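Local coordinates for surface presentation of antigens protein SpaO (Salmonella typhimurium, PDB 4YX7) that takes part in a secretory pathway that puts on the bacterial surface the determinants Salmonella needs to enter mammalian cells, at residues Ile16-Thr21 / Thr39-Val44; Arg9-Phe14 / Val44-Lys49. All coordinates share one frame; numbering follows the deposited sequence.

Contact 1 (Ile16-Thr21 / Thr39-Val44); sequences IGSSDT and TSRAEV
S18 and R41 bury the most surface here, with I16 close behind, although the firm bonding runs through the backbone. S18 and T39 form an antiparallel hydrogen-bonded pair: S18 N donates to T39 O at 2.9 Å, and T39 N answers to S18 O at 3.1 Å. Both donors lie nearly in line with the carbonyls they reach. S18 OG is modelled at the edge of the R41 guanidinium, but its placement against NH1 is doubtful, because the atoms stand too close for a bond to be assigned.

The R41 chain runs alongside, its CG 3.8 Å from G17 CA, and then bends at chi3 (109°). Its NE makes a weak salt bridge with E43 OE2 at 3.4 Å. Glycine suits position 17: with phi and psi both near 168°, a beta carbon would be jammed against I16 O and pressed on T39 O, which already lies 3.2 Å from G17 CA.

I16 meets R41 mainly through its main chain. R41 N donates to I16 O at 3.2 Å, but from 65° above the carbonyl plane. I16 CA makes a C-H...O contact with R41 O at 3.1 Å, and I16 O lies just 2.8 Å from R41 O, a tight meeting of two acceptors. I16 turns its CB away from strand 39-46 overall, though CB still touches R41 O, and the side chain packs on F54 and on an apolar side chain of another protein chain. From G17 to T21 the strand also pairs with that chain, continuing the sheet across the interface. The chemistry thus implies regular pairing at S18 and T39 giving way to strained, distorted pairing at I16, with G17 lacking a side chain where T39 O presses in.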
loop_
_atom_site.group_PDB
_atom_site.type_symbol
_atom_site.label_atom_id
_atom_site.label_comp_id
_atom_site.label_asym_id
_atom_site.label_seq_id
_atom_site.Cartn_x
_atom_site.Cartn_y
_atom_site.Cartn_z
ATOM N N ILE A 16 -6.931 -2.792 13.739
ATOM C CA ILE A 16 -5.540 -2.706 13.292
ATOM C C ILE A 16 -4.732 -1.653 14.048
ATOM O O ILE A 16 -3.541 -1.481 13.801
ATOM C CB ILE A 16 -5.442 -2.384 11.792
ATOM C CG1 ILE A 16 -6.079 -1.022 11.499
ATOM C CG2 ILE A 16 -6.078 -3.495 10.968
ATOM C CD1 ILE A 16 -5.983 -0.594 10.066
ATOM N N GLY A 17 -5.362 -0.945 14.971
ATOM C CA GLY A 17 -4.617 0.021 15.744
ATOM C C GLY A 17 -5.511 0.929 16.536
ATOM O O GLY A 17 -6.720 0.937 16.326
ATOM N N SER A 18 -4.907 1.684 17.457
ATOM C CA SER A 18 -5.653 2.617 18.280
ATOM C C SER A 18 -4.831 3.837 18.648
ATOM O O SER A 18 -3.607 3.841 18.546
ATOM C CB SER A 18 -6.165 1.934 19.548
ATOM O OG SER A 18 -5.094 1.600 20.408
ATOM N N SER A 19 -5.534 4.882 19.060
ATOM C CA SER A 19 -4.914 6.124 19.479
ATOM C C SER A 19 -5.723 6.720 20.612
ATOM O O SER A 19 -6.909 6.978 20.451
ATOM C CB SER A 19 -4.835 7.111 18.320
ATOM O OG SER A 19 -3.768 6.803 17.448
ATOM N N ASP A 20 -5.100 6.940 21.763
ATOM C CA ASP A 20 -5.780 7.662 22.828
ATOM C C ASP A 20 -5.880 9.150 22.489
ATOM O O ASP A 20 -4.870 9.842 22.321
ATOM C CB ASP A 20 -5.072 7.461 24.161
ATOM C CG ASP A 20 -5.726 6.391 25.014
ATOM O OD1 ASP A 20 -6.976 6.384 25.096
ATOM O OD2 ASP A 20 -4.997 5.567 25.614
ATOM N N THR A 21 -7.118 9.628 22.392
ATOM C CA THR A 21 -7.427 10.986 21.936
ATOM C C THR A 21 -7.974 11.847 23.074
ATOM O O THR A 21 -8.786 11.401 23.886
ATOM C CB THR A 21 -8.450 10.984 20.812
ATOM O OG1 THR A 21 -7.924 10.219 19.735
ATOM C CG2 THR A 21 -8.750 12.423 20.327
ATOM N N THR A 39 -0.587 3.251 18.269
ATOM C CA THR A 39 -0.325 1.892 18.728
ATOM C C THR A 39 -0.886 0.937 17.702
ATOM O O THR A 39 -2.089 0.928 17.469
ATOM C CB THR A 39 -0.962 1.591 20.110
ATOM O OG1 THR A 39 -0.553 2.580 21.065
ATOM C CG2 THR A 39 -0.547 0.212 20.607
ATOM N N SER A 40 -0.016 0.151 17.076
ATOM C CA SER A 40 -0.447 -0.828 16.086
ATOM C C SER A 40 -0.907 -2.112 16.757
ATOM O O SER A 40 -0.166 -2.723 17.523
ATOM C CB SER A 40 0.674 -1.140 15.104
ATOM O OG SER A 40 1.644 -1.965 15.717
ATOM N N ARG A 41 -2.138 -2.508 16.466
ATOM C CA ARG A 41 -2.705 -3.735 16.997
ATOM C C ARG A 41 -3.170 -4.597 15.827
ATOM O O ARG A 41 -3.192 -4.133 14.687
ATOM C CB ARG A 41 -3.869 -3.429 17.945
ATOM C CG ARG A 41 -3.681 -2.163 18.771
ATOM C CD ARG A 41 -4.824 -1.950 19.772
ATOM N NE ARG A 41 -4.398 -2.169 21.155
ATOM C CZ ARG A 41 -4.455 -1.257 22.119
ATOM N NH1 ARG A 41 -4.929 -0.050 21.860
ATOM N NH2 ARG A 41 -4.040 -1.553 23.346
ATOM N N ALA A 42 -3.503 -5.855 16.103
ATOM C CA ALA A 42 -4.181 -6.715 15.134
ATOM C C ALA A 42 -5.049 -7.666 15.920
ATOM O O ALA A 42 -4.760 -8.852 16.006
ATOM C CB ALA A 42 -3.199 -7.470 14.274
ATOM N N GLU A 43 -6.108 -7.127 16.517
ATOM C CA GLU A 43 -6.928 -7.878 17.462
ATOM C C GLU A 43 -8.364 -8.042 16.993
ATOM O O GLU A 43 -8.918 -7.167 16.339
ATOM C CB GLU A 43 -6.944 -7.192 18.830
ATOM C CG GLU A 43 -5.606 -6.863 19.424
ATOM C CD GLU A 43 -5.670 -5.572 20.225
ATOM O OE1 GLU A 43 -6.393 -4.649 19.786
ATOM O OE2 GLU A 43 -5.030 -5.484 21.298
ATOM N N VAL A 44 -8.965 -9.168 17.353
ATOM C CA VAL A 44 -10.387 -9.360 17.148
ATOM C C VAL A 44 -11.114 -8.954 18.424
ATOM O O VAL A 44 -10.795 -9.415 19.521
ATOM C CB VAL A 44 -10.735 -10.811 16.787
ATOM C CG1 VAL A 44 -12.150 -10.881 16.284
ATOM C CG2 VAL A 44 -9.779 -11.342 15.747
#

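Contact 2 (Arg9-Phe14 / Val44-Lys49); sequences RWPLRF and VYCYAK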
loop_
_atom_site.group_PDB
_atom_site.type_symbol
_atom_site.label_atom_id
_atom_site.label_comp_id
_atom_site.label_asym_id
_atom_site.label_seq_id
_atom_site.Cartn_x
_atom_site.Cartn_y
_atom_site.Cartn_z
ATOM N N ARG A 9 -25.939 -14.062 17.289
ATOM C CA ARG A 9 -24.869 -13.498 16.473
ATOM C C ARG A 9 -23.992 -12.482 17.238
ATOM O O ARG A 9 -24.456 -11.772 18.142
ATOM C CB ARG A 9 -25.459 -12.847 15.222
ATOM N N TRP A 10 -22.721 -12.414 16.852
ATOM C CA TRP A 10 -21.731 -11.654 17.596
ATOM C C TRP A 10 -21.033 -10.658 16.687
ATOM O O TRP A 10 -20.447 -11.045 15.685
ATOM C CB TRP A 10 -20.697 -12.594 18.228
ATOM C CG TRP A 10 -21.280 -13.799 18.932
ATOM C CD1 TRP A 10 -21.915 -14.863 18.355
ATOM C CD2 TRP A 10 -21.244 -14.072 20.334
ATOM N NE1 TRP A 10 -22.296 -15.765 19.310
ATOM C CE2 TRP A 10 -21.892 -15.306 20.537
ATOM C CE3 TRP A 10 -20.734 -13.388 21.444
ATOM C CZ2 TRP A 10 -22.045 -15.875 21.800
ATOM C CZ3 TRP A 10 -20.885 -13.953 22.702
ATOM C CH2 TRP A 10 -21.536 -15.186 22.868
ATOM N N PRO A 11 -21.073 -9.369 17.049
ATOM C CA PRO A 11 -20.482 -8.327 16.209
ATOM C C PRO A 11 -18.976 -8.235 16.380
ATOM O O PRO A 11 -18.529 -7.736 17.410
ATOM C CB PRO A 11 -21.162 -7.055 16.721
ATOM C CG PRO A 11 -21.401 -7.334 18.145
ATOM C CD PRO A 11 -21.662 -8.810 18.275
ATOM N N LEU A 12 -18.198 -8.683 15.399
ATOM C CA LEU A 12 -16.748 -8.620 15.552
ATOM C C LEU A 12 -16.154 -7.384 14.882
ATOM O O LEU A 12 -16.616 -6.947 13.835
ATOM C CB LEU A 12 -16.093 -9.878 14.995
ATOM C CG LEU A 12 -16.610 -11.220 15.507
ATOM C CD1 LEU A 12 -15.803 -12.331 14.901
ATOM C CD2 LEU A 12 -16.557 -11.290 17.012
ATOM N N ARG A 13 -15.144 -6.808 15.523
ATOM C CA ARG A 13 -14.391 -5.699 14.959
ATOM C C ARG A 13 -12.959 -6.154 14.818
ATOM O O ARG A 13 -12.372 -6.664 15.773
ATOM C CB ARG A 13 -14.462 -4.458 15.847
ATOM C CG ARG A 13 -15.863 -4.034 16.213
ATOM C CD ARG A 13 -15.836 -2.681 16.872
ATOM N NE ARG A 13 -14.857 -2.646 17.949
ATOM C CZ ARG A 13 -15.079 -3.144 19.160
ATOM N NH1 ARG A 13 -16.246 -3.714 19.432
ATOM N NH2 ARG A 13 -14.141 -3.078 20.101
ATOM N N PHE A 14 -12.401 -5.998 13.626
ATOM C CA PHE A 14 -11.011 -6.348 13.412
ATOM C C PHE A 14 -10.172 -5.085 13.483
ATOM O O PHE A 14 -10.119 -4.292 12.557
ATOM C CB PHE A 14 -10.847 -7.096 12.085
ATOM C CG PHE A 14 -11.560 -8.433 12.070
ATOM C CD1 PHE A 14 -12.905 -8.519 11.703
ATOM C CD2 PHE A 14 -10.909 -9.585 12.463
ATOM C CE1 PHE A 14 -13.573 -9.731 11.710
ATOM C CE2 PHE A 14 -11.570 -10.795 12.462
ATOM C CZ PHE A 14 -12.905 -10.866 12.082
ATOM N N VAL A 44 -8.965 -9.168 17.353
ATOM C CA VAL A 44 -10.387 -9.360 17.148
ATOM C C VAL A 44 -11.114 -8.954 18.424
ATOM O O VAL A 44 -10.795 -9.415 19.521
ATOM C CB VAL A 44 -10.735 -10.811 16.787
ATOM C CG1 VAL A 44 -12.150 -10.881 16.284
ATOM C CG2 VAL A 44 -9.779 -11.342 15.747
ATOM N N TYR A 45 -12.078 -8.058 18.271
ATOM C CA TYR A 45 -12.886 -7.602 19.384
ATOM C C TYR A 45 -14.347 -7.956 19.157
ATOM O O TYR A 45 -14.842 -7.928 18.030
ATOM C CB TYR A 45 -12.743 -6.084 19.580
ATOM C CG TYR A 45 -11.603 -5.665 20.471
ATOM C CD1 TYR A 45 -10.299 -5.710 20.020
ATOM C CD2 TYR A 45 -11.835 -5.213 21.764
ATOM C CE1 TYR A 45 -9.251 -5.322 20.827
ATOM C CE2 TYR A 45 -10.788 -4.825 22.586
ATOM C CZ TYR A 45 -9.494 -4.879 22.106
ATOM O OH TYR A 45 -8.436 -4.488 22.902
ATOM N N CYS A 46 -15.014 -8.321 20.242
ATOM C CA CYS A 46 -16.459 -8.355 20.298
ATOM C C CYS A 46 -16.850 -7.486 21.472
ATOM O O CYS A 46 -16.634 -7.861 22.616
ATOM C CB CYS A 46 -16.984 -9.778 20.466
ATOM S SG CYS A 46 -18.761 -9.915 20.247
ATOM N N TYR A 47 -17.400 -6.317 21.187
ATOM C CA TYR A 47 -17.573 -5.289 22.206
ATOM C C TYR A 47 -16.219 -5.005 22.883
ATOM O O TYR A 47 -15.218 -4.816 22.202
ATOM C CB TYR A 47 -18.657 -5.716 23.210
ATOM C CG TYR A 47 -19.989 -6.022 22.540
ATOM C CD1 TYR A 47 -20.780 -5.000 22.036
ATOM C CD2 TYR A 47 -20.448 -7.324 22.403
ATOM C CE1 TYR A 47 -21.989 -5.261 21.424
ATOM C CE2 TYR A 47 -21.657 -7.592 21.789
ATOM C CZ TYR A 47 -22.420 -6.550 21.305
ATOM O OH TYR A 47 -23.624 -6.790 20.691
ATOM N N ALA A 48 -16.175 -4.997 24.207
ATOM C CA ALA A 48 -14.936 -4.654 24.909
ATOM C C ALA A 48 -14.029 -5.868 25.155
ATOM O O ALA A 48 -12.970 -5.740 25.776
ATOM C CB ALA A 48 -15.260 -3.961 26.231
ATOM N N LYS A 49 -14.447 -7.032 24.657
ATOM C CA LYS A 49 -13.710 -8.281 24.845
ATOM C C LYS A 49 -12.725 -8.566 23.720
ATOM O O LYS A 49 -13.120 -8.718 22.570
ATOM C CB LYS A 49 -14.680 -9.459 24.959
ATOM C CG LYS A 49 -15.031 -9.886 26.377
ATOM C CD LYS A 49 -15.396 -8.704 27.259
ATOM C CE LYS A 49 -15.218 -9.028 28.729
ATOM N NZ LYS A 49 -15.261 -7.797 29.564
HETATM O O HOH W 1 -18.223 -5.470 18.541
#
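R13 turns its CG opposite its carbonyl carbon (chi1 -53°) and bends at chi3 (-50°), bringing the guanidinium back over Y45 CB and edge-on to Y47 O. C46 sets SG anti to its backbone N (chi1 -170°), which brings the sulfur against P11 CD at 3.7 Å and to the edge of the W10 ring.

Both terminal nitrogens of R13 grip one acceptor: NH2 reaches Y47 O at 2.9 Å and NH1 at 3.2 Å, from the same face of the carbonyl. The peptide they hold belongs to the type II' turn from C46 to K49. A water next to it takes the Y47 N-H and donates to P11 O at 2.6 Å. The side chains of Y47 and P11 cross at about a right angle, Y47 CZ 3.4 Å from P11 CG.

Between the strands, R13 N and Y45 O bond at 2.8 Å, and Y45 N returns to R13 O at 2.9 Å. On the face of L12, F14, V44 and C46 the contacts are apolar. V44 CG2 lies 3.8 Å from F14 CE2, and F14 meets F54 edge-to-face. Beyond the two segments, R13 NE forms a salt bridge with an acidic side chain of another protein chain. One arginine therefore ties the hairpin turn to the interface, while the face with L12, F14, V44 and C46 is buried and packed by apolar contacts.

Both contacts join strand 9-22 to strand 39-46, their centres 14 Å apart; contact 1 is nested inside the loop closed by contact 2. V44 belongs to both, and a backbone bond between V15 and E43 bridges the interval. The register slips between them: F14 faces V44 but S18 faces T39, four steps along one strand against five along the other. The extra residue is consistent with a beta bulge beside I16. On its other edge strand 9-22 pairs with a strand of another protein chain at each contact, so in this fragment from the middle part of SpaO, a FliN/MopA/SpaO family member, the backbone ladder carries the sheet from strand 49-57 across the interface.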